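Local coordinates for protein glycoside hydrolase family 81 (PDB 6FOP) that probably hydrolyses beta-1,3-glucans such as laminarin, as a family 81 glycoside hydrolase linked to the cellulosome of Clostridium thermocellum, at residues N308-G313 with H709-S714; K61-G66 with D88-H93. All coordinates share one frame; numbering follows the deposited sequence. Where two conformers were deposited one is given.

Contact 1: residues N308-G313 with H709-S714; sequences NLPDKG and HSMAVS
An outer strand of the small C-terminal antiparallel sheet, 710-715, rests Met-711 and Val-713 on Pro-310 and its neighbours in the loop that leads into helix 317-329. It illustrates how an extended strand, with side chains alternating between its faces, can present one face to a loop and the other to its own domain. Met-711 and Val-713 point to the loop, whereas Ala-712 and Ser-714 point away from it and touch Met-704 of strand 703-706. Along one edge the strand pairs with strand 681-688, where a G1 beta bulge sets His-709 and Ser-710 against Asn-688.

Pro-310 is the meeting point. Its CB touches CG2 of Val-713 at 3.6 Å, the two side chains crossing at about a right angle, and the same CB lies 3.7 Å from SD of Met-711. Met-711 was modelled in two conformers, so its fine contacts describe only one of them. In that one the chain leaves with CG opposite the backbone N (chi1 -171°) and bends at its last torsion, bringing the methyl CE to Asn-308, 3.7 Å from ND2. The amide of Asn-308 is itself held: ND2 donates to Leu-309 O at 2.9 Å, nearly straight, approaching from above the carbonyl plane. Gln-358 of helix 339-359 also bonds to that oxygen, while Leu-309 packs its side chain on helix 646-659.

Farther along, Lys-312 runs past Val-713 in the opposite direction. Its chain turns at chi2 (-68°), and the methylene CE lies 3.8 Å from CB of Val-713; Lys-312 itself is exposed. The buried carbonyl of Asn-308 has no hydrogen-bonding partner in the model; CE of Met-711, in one of its two conformers, comes to 3.3 Å from Asn-308 O, a closeness that remains doubtful.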
ATOM      1  N   ASN A 308     -11.396  -7.128  18.680  1.00 13.46           N
ATOM      2  CA  ASN A 308     -12.822  -7.415  18.514  1.00 13.68           C
ATOM      3  C   ASN A 308     -13.585  -6.305  19.209  1.00 13.54           C
ATOM      4  O   ASN A 308     -13.059  -5.637  20.086  1.00 14.47           O
ATOM      5  CB  ASN A 308     -13.218  -8.770  19.131  1.00 14.15           C
ATOM      6  CG  ASN A 308     -12.810  -8.901  20.600  1.00 14.75           C
ATOM      7  OD1 ASN A 308     -11.683  -9.287  20.919  1.00 15.45           O
ATOM      8  ND2 ASN A 308     -13.739  -8.615  21.498  1.00 15.60           N
ATOM      9  N   LEU A 309     -14.854  -6.120  18.820  1.00 13.72           N
ATOM     10  CA  LEU A 309     -15.739  -5.264  19.587  1.00 14.55           C
ATOM     11  C   LEU A 309     -16.200  -6.001  20.880  1.00 13.96           C
ATOM     12  O   LEU A 309     -16.232  -7.231  20.919  1.00 14.67           O
ATOM     13  CB  LEU A 309     -16.950  -4.841  18.754  1.00 14.67           C
ATOM     14  CG  LEU A 309     -16.639  -3.960  17.544  1.00 15.46           C
ATOM     15  CD1 LEU A 309     -17.922  -3.589  16.835  1.00 16.59           C
ATOM     16  CD2 LEU A 309     -15.887  -2.700  17.952  1.00 18.27           C
ATOM     17  N   PRO A 310     -16.451  -5.236  21.947  1.00 15.62           N
ATOM     18  CA  PRO A 310     -16.862  -5.851  23.221  1.00 16.07           C
ATOM     19  C   PRO A 310     -18.302  -6.382  23.162  1.00 15.79           C
ATOM     20  O   PRO A 310     -18.974  -6.272  22.143  1.00 17.66           O
ATOM     21  CB  PRO A 310     -16.744  -4.686  24.211  1.00 17.55           C
ATOM     22  CG  PRO A 310     -17.072  -3.508  23.407  1.00 17.29           C
ATOM     23  CD  PRO A 310     -16.438  -3.762  22.045  1.00 16.93           C
ATOM     24  N   ASP A 311     -18.745  -6.975  24.271  1.00 16.78           N
ATOM     25  CA  ASP A 311     -20.108  -7.515  24.378  1.00 16.56           C
ATOM     26  C   ASP A 311     -21.018  -6.454  24.954  1.00 17.08           C
ATOM     27  O   ASP A 311     -21.407  -6.528  26.099  1.00 19.32           O
ATOM     28  CB  ASP A 311     -20.108  -8.778  25.231  1.00 17.58           C
ATOM     29  CG  ASP A 311     -21.465  -9.422  25.333  1.00 19.00           C
ATOM     30  OD1 ASP A 311     -22.396  -9.091  24.567  1.00 21.18           O
ATOM     31  OD2 ASP A 311     -21.584 -10.301  26.199  1.00 22.03           O
ATOM     32  N   LYS A 312     -21.360  -5.467  24.137  1.00 16.36           N
ATOM     33  CA  LYS A 312     -22.172  -4.329  24.569  1.00 17.12           C
ATOM     34  C   LYS A 312     -23.388  -4.059  23.694  1.00 17.35           C
ATOM     35  O   LYS A 312     -24.088  -3.086  23.900  1.00 19.51           O
ATOM     36  CB  LYS A 312     -21.326  -3.057  24.729  1.00 18.32           C
ATOM     37  CG  LYS A 312     -20.260  -3.171  25.797  1.00 19.18           C
ATOM     38  CD  LYS A 312     -20.860  -3.262  27.200  1.00 22.26           C
ATOM     39  CE  LYS A 312     -19.752  -3.478  28.213  1.00 26.55           C
ATOM     40  NZ  LYS A 312     -20.265  -3.692  29.609  1.00 30.63           N
ATOM     41  N   GLY A 313     -23.674  -4.948  22.759  1.00 16.85           N
ATOM     42  CA  GLY A 313     -24.687  -4.673  21.749  1.00 16.49           C
ATOM     43  C   GLY A 313     -26.119  -4.852  22.192  1.00 16.52           C
ATOM     44  O   GLY A 313     -26.410  -5.550  23.165  1.00 18.84           O
ATOM     45  N   HIS A 709      -4.284  -9.448  29.962  1.00 20.57           N
ATOM     46  CA  HIS A 709      -5.007 -10.319  29.028  1.00 19.22           C
ATOM     47  C   HIS A 709      -6.514 -10.144  29.154  1.00 19.37           C
ATOM     48  O   HIS A 709      -7.244 -11.114  29.288  1.00 22.47           O
ATOM     49  CB  HIS A 709      -4.589 -11.776  29.198  1.00 21.01           C
ATOM     50  CG  HIS A 709      -3.119 -11.976  29.068  1.00 21.37           C
ATOM     51  ND1 HIS A 709      -2.445 -11.758  27.888  1.00 22.41           N
ATOM     52  CD2 HIS A 709      -2.178 -12.310  29.981  1.00 23.66           C
ATOM     53  CE1 HIS A 709      -1.159 -11.990  28.067  1.00 23.30           C
ATOM     54  NE2 HIS A 709      -0.966 -12.318  29.330  1.00 25.28           N
ATOM     55  N   SER A 710      -6.968  -8.900  29.069  0.65 19.69           N
ATOM     56  CA  SER A 710      -8.382  -8.640  29.133  0.65 20.34           C
ATOM     57  C   SER A 710      -8.817  -7.395  28.423  0.65 19.12           C
ATOM     58  O   SER A 710      -8.022  -6.457  28.187  0.65 18.97           O
ATOM     59  CB  SER A 710      -8.818  -8.534  30.575  0.65 22.51           C
ATOM     60  OG  SER A 710      -8.416  -7.298  31.119  0.65 23.46           O
ATOM     61  N   MET A 711     -10.103  -7.410  28.099  1.00 18.82           N
ATOM     62  CA  MET A 711     -10.810  -6.245  27.573  0.58 18.12           C
ATOM     63  C   MET A 711     -11.537  -5.540  28.704  1.00 17.61           C
ATOM     64  O   MET A 711     -12.116  -6.179  29.591  1.00 21.75           O
ATOM     65  CB  MET A 711     -11.827  -6.623  26.479  0.58 19.03           C
ATOM     66  CG  MET A 711     -12.440  -5.436  25.735  0.58 18.94           C
ATOM     67  SD  MET A 711     -13.220  -5.806  24.135  0.58 18.84           S
ATOM     68  CE  MET A 711     -11.766  -5.922  23.116  0.58 17.43           C
ATOM     69  N   ALA A 712     -11.504  -4.219  28.682  1.00 17.15           N
ATOM     70  CA  ALA A 712     -12.255  -3.393  29.628  1.00 18.18           C
ATOM     71  C   ALA A 712     -13.034  -2.340  28.879  1.00 15.90           C
ATOM     72  O   ALA A 712     -12.566  -1.820  27.858  1.00 17.32           O
ATOM     73  CB  ALA A 712     -11.342  -2.750  30.633  1.00 19.23           C
ATOM     74  N   VAL A 713     -14.228  -2.024  29.384  1.00 17.03           N
ATOM     75  CA  VAL A 713     -15.115  -1.029  28.826  1.00 17.24           C
ATOM     76  C   VAL A 713     -15.587  -0.121  29.945  1.00 17.41           C
ATOM     77  O   VAL A 713     -16.012  -0.603  31.020  1.00 19.01           O
ATOM     78  CB  VAL A 713     -16.362  -1.673  28.192  1.00 17.72           C
ATOM     79  CG1 VAL A 713     -17.255  -0.628  27.540  1.00 17.78           C
ATOM     80  CG2 VAL A 713     -15.967  -2.759  27.167  1.00 18.04           C
ATOM     81  N   SER A 714     -15.560   1.179  29.701  1.00 16.49           N
ATOM     82  CA  SER A 714     -16.079   2.160  30.669  1.00 17.79           C
ATOM     83  C   SER A 714     -16.814   3.247  29.921  1.00 17.14           C
ATOM     84  O   SER A 714     -16.310   3.756  28.923  1.00 17.99           O
ATOM     85  CB  SER A 714     -14.972   2.732  31.541  1.00 18.10           C
ATOM     86  OG  SER A 714     -15.491   3.673  32.490  1.00 19.67           O
TER

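Contact 2: residues K61-G66 with D88-H93; sequences KFKAEG and DFTVGH
Thr-90 and Gly-92 of strand 89-93 meet the turn 61-66 of the hairpin formed by strands 59-63 and 66-70 through polar, van der Waals and backbone contacts. The polar one is a weak hydrogen bond, Lys-63 NZ to Thr-90 OG1 at 3.2 Å, made tip to tip. With chi1 at 60° and the chain straight beyond CG, the lysine reaches past strand 66-70, where NZ also forms a salt bridge with Glu-68. The threonine oxygen is bonded to Asn-87 OD1 as well.

Van der Waals contact falls to the other branch of Thr-90: its methyl CG2 lies against the carboxylate end of Glu-65, 3.8 Å from CD, and the extended glutamate chain passes at a slant.

Between backbones, two CA-H...O contacts run in opposite directions, Gly-66 CA to Val-91 O at 3.3 Å and Gly-92 CA to Glu-65 O at 3.5 Å. Water 1 extends the seam, donating to Glu-65 O at 2.7 Å and accepting from His-93 N at 2.9 Å.

Within the hairpin, Lys-63 N bonds Gly-66 O and Gly-66 N bonds Lys-63 O, enclosing Ala-64 and Glu-65, whose backbone angles are both helical. This is a two-residue beta-hairpin with a type I turn, its second strand laid beside 89-93 in an antiparallel sheet.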
ATOM      1  N   LYS A  61       9.171   5.229 -19.768  1.00 15.14           N
ATOM      2  CA  LYS A  61       9.055   3.889 -20.317  1.00 16.06           C
ATOM      3  C   LYS A  61      10.331   3.527 -21.026  1.00 15.91           C
ATOM      4  O   LYS A  61      10.819   4.296 -21.863  1.00 16.86           O
ATOM      5  CB  LYS A  61       7.868   3.771 -21.278  1.00 17.26           C
ATOM      6  CG  LYS A  61       7.590   2.310 -21.664  1.00 18.54           C
ATOM      7  CD  LYS A  61       6.422   2.137 -22.621  1.00 20.75           C
ATOM      8  CE  LYS A  61       6.806   2.539 -24.022  1.00 24.27           C
ATOM      9  NZ  LYS A  61       5.641   2.378 -24.937  1.00 27.65           N
ATOM     10  N   PHE A  62      10.878   2.356 -20.718  1.00 16.98           N
ATOM     11  CA  PHE A  62      12.080   1.862 -21.410  1.00 17.39           C
ATOM     12  C   PHE A  62      11.660   1.203 -22.716  1.00 18.59           C
ATOM     13  O   PHE A  62      10.604   0.591 -22.798  1.00 18.26           O
ATOM     14  CB  PHE A  62      12.842   0.869 -20.525  1.00 17.28           C
ATOM     15  CG  PHE A  62      13.465   1.515 -19.315  1.00 16.76           C
ATOM     16  CD1 PHE A  62      12.728   1.696 -18.148  1.00 18.13           C
ATOM     17  CD2 PHE A  62      14.796   1.953 -19.344  1.00 16.93           C
ATOM     18  CE1 PHE A  62      13.287   2.314 -17.052  1.00 17.87           C
ATOM     19  CE2 PHE A  62      15.349   2.580 -18.240  1.00 18.17           C
ATOM     20  CZ  PHE A  62      14.597   2.742 -17.087  1.00 18.49           C
ATOM     21  N   LYS A  63      12.481   1.394 -23.748  1.00 18.33           N
ATOM     22  CA  LYS A  63      12.296   0.788 -25.077  1.00 18.40           C
ATOM     23  C   LYS A  63      13.657   0.658 -25.733  1.00 19.44           C
ATOM     24  O   LYS A  63      14.650   1.105 -25.175  1.00 19.33           O
ATOM     25  CB  LYS A  63      11.317   1.603 -25.930  1.00 18.21           C
ATOM     26  CG  LYS A  63      11.748   3.035 -26.186  1.00 20.60           C
ATOM     27  CD  LYS A  63      10.700   3.796 -26.967  1.00 20.28           C
ATOM     28  CE  LYS A  63      11.173   5.202 -27.327  1.00 20.85           C
ATOM     29  NZ  LYS A  63      10.072   5.982 -27.953  1.00 20.12           N
ATOM     30  N   ALA A  64      13.710   0.003 -26.892  1.00 20.27           N
ATOM     31  CA  ALA A  64      14.994  -0.232 -27.539  1.00 21.04           C
ATOM     32  C   ALA A  64      15.857   1.038 -27.696  1.00 20.55           C
ATOM     33  O   ALA A  64      17.068   0.987 -27.475  1.00 21.87           O
ATOM     34  CB  ALA A  64      14.786  -0.950 -28.869  1.00 22.62           C
ATOM     35  N   GLU A  65      15.239   2.168 -28.034  1.00 21.34           N
ATOM     36  CA  GLU A  65      15.967   3.428 -28.281  1.00 22.59           C
ATOM     37  C   GLU A  65      16.519   4.045 -26.988  1.00 21.30           C
ATOM     38  O   GLU A  65      17.530   4.743 -27.002  1.00 22.31           O
ATOM     39  CB  GLU A  65      15.028   4.453 -28.963  1.00 23.53           C
ATOM     40  CG  GLU A  65      15.670   5.817 -29.231  1.00 25.84           C
ATOM     41  CD  GLU A  65      14.724   6.846 -29.794  1.00 27.13           C
ATOM     42  OE1 GLU A  65      13.512   6.562 -29.948  1.00 28.17           O
ATOM     43  OE2 GLU A  65      15.200   7.968 -30.063  1.00 29.11           O
ATOM     44  N   GLY A  66      15.828   3.852 -25.869  1.00 19.89           N
ATOM     45  CA  GLY A  66      16.212   4.553 -24.647  1.00 18.89           C
ATOM     46  C   GLY A  66      15.060   4.667 -23.672  1.00 17.83           C
ATOM     47  O   GLY A  66      14.233   3.740 -23.557  1.00 18.99           O
ATOM     48  N   ASP A  88       7.113  12.636 -24.036  1.00 17.23           N
ATOM     49  CA  ASP A  88       7.438  14.019 -24.395  1.00 17.11           C
ATOM     50  C   ASP A  88       8.802  14.024 -25.075  1.00 17.39           C
ATOM     51  O   ASP A  88       8.988  14.713 -26.089  1.00 19.04           O
ATOM     52  CB  ASP A  88       7.401  14.939 -23.159  1.00 16.91           C
ATOM     53  CG  ASP A  88       5.991  15.168 -22.622  1.00 18.16           C
ATOM     54  OD1 ASP A  88       5.010  15.127 -23.409  1.00 20.24           O
ATOM     55  OD2 ASP A  88       5.859  15.392 -21.372  1.00 19.24           O
ATOM     56  N   PHE A  89       9.764  13.281 -24.544  1.00 17.39           N
ATOM     57  CA  PHE A  89      11.029  13.050 -25.257  1.00 17.93           C
ATOM     58  C   PHE A  89      11.619  11.734 -24.811  1.00 16.99           C
ATOM     59  O   PHE A  89      11.387  11.276 -23.661  1.00 17.37           O
ATOM     60  CB  PHE A  89      12.045  14.190 -25.068  1.00 17.42           C
ATOM     61  CG  PHE A  89      12.349  14.497 -23.649  1.00 16.32           C
ATOM     62  CD1 PHE A  89      13.401  13.835 -22.999  1.00 16.62           C
ATOM     63  CD2 PHE A  89      11.654  15.473 -22.969  1.00 17.84           C
ATOM     64  CE1 PHE A  89      13.717  14.134 -21.685  1.00 17.23           C
ATOM     65  CE2 PHE A  89      11.947  15.767 -21.654  1.00 16.84           C
ATOM     66  CZ  PHE A  89      13.004  15.116 -21.018  1.00 16.07           C
ATOM     67  N   THR A  90      12.407  11.119 -25.689  1.00 17.55           N
ATOM     68  CA  THR A  90      13.127   9.918 -25.356  1.00 16.18           C
ATOM     69  C   THR A  90      14.608  10.266 -25.158  1.00 16.73           C
ATOM     70  O   THR A  90      15.230  10.916 -26.017  1.00 18.51           O
ATOM     71  CB  THR A  90      12.931   8.839 -26.450  1.00 17.55           C
ATOM     72  OG1 THR A  90      11.555   8.411 -26.447  1.00 18.61           O
ATOM     73  CG2 THR A  90      13.796   7.670 -26.223  1.00 18.90           C
ATOM     74  N   VAL A  91      15.162   9.847 -24.026  1.00 16.02           N
ATOM     75  CA  VAL A  91      16.581   9.977 -23.744  1.00 15.95           C
ATOM     76  C   VAL A  91      17.243   8.767 -24.363  1.00 17.33           C
ATOM     77  O   VAL A  91      17.151   7.663 -23.843  1.00 17.99           O
ATOM     78  CB  VAL A  91      16.855  10.043 -22.231  1.00 16.40           C
ATOM     79  CG1 VAL A  91      18.348  10.084 -21.934  1.00 16.87           C
ATOM     80  CG2 VAL A  91      16.175  11.254 -21.612  1.00 16.31           C
ATOM     81  N   GLY A  92      17.911   9.015 -25.500  1.00 17.04           N
ATOM     82  CA  GLY A  92      18.640   8.001 -26.242  1.00 18.42           C
ATOM     83  C   GLY A  92      20.138   8.294 -26.219  1.00 18.02           C
ATOM     84  O   GLY A  92      20.620   9.126 -25.435  1.00 17.74           O
ATOM     85  N   HIS A  93      20.852   7.652 -27.133  1.00 19.01           N
ATOM     86  CA  HIS A  93      22.303   7.605 -27.117  1.00 18.58           C
ATOM     87  C   HIS A  93      22.792   7.885 -28.554  1.00 21.84           C
ATOM     88  O   HIS A  93      22.183   7.442 -29.551  1.00 23.88           O
ATOM     89  CB  HIS A  93      22.725   6.240 -26.613  1.00 20.22           C
ATOM     90  CG  HIS A  93      24.178   6.100 -26.305  1.00 20.18           C
ATOM     91  ND1 HIS A  93      25.130   6.018 -27.291  1.00 22.10           N
ATOM     92  CD2 HIS A  93      24.835   5.938 -25.138  1.00 20.20           C
ATOM     93  CE1 HIS A  93      26.319   5.827 -26.749  1.00 23.18           C
ATOM     94  NE2 HIS A  93      26.165   5.783 -25.439  1.00 22.34           N
TER
HETATM   95  O   HOH W   1      19.528   5.577 -28.632  1.00 21.70           O

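Overall arrangement
The two contacts use a beta strand in different ways, on opposite sides of the chain's centre and with centres about 59 Å apart. Contact 2 is buried and local: its segments are close in sequence and belong to one antiparallel sheet, with strand 66-70 between 59-63 and 89-93; across this pair the contact is made by a weak polar bond, CA-H...O contacts and a water. Contact 1 is only partly buried and links parts almost 400 residues apart, a loop and a strand of the C-terminal sheet; apolar side-chain packing dominates there. The two share no strand or helix and do not touch. Together they contrast cohesion within a sheet with packing between a sheet and its surroundings.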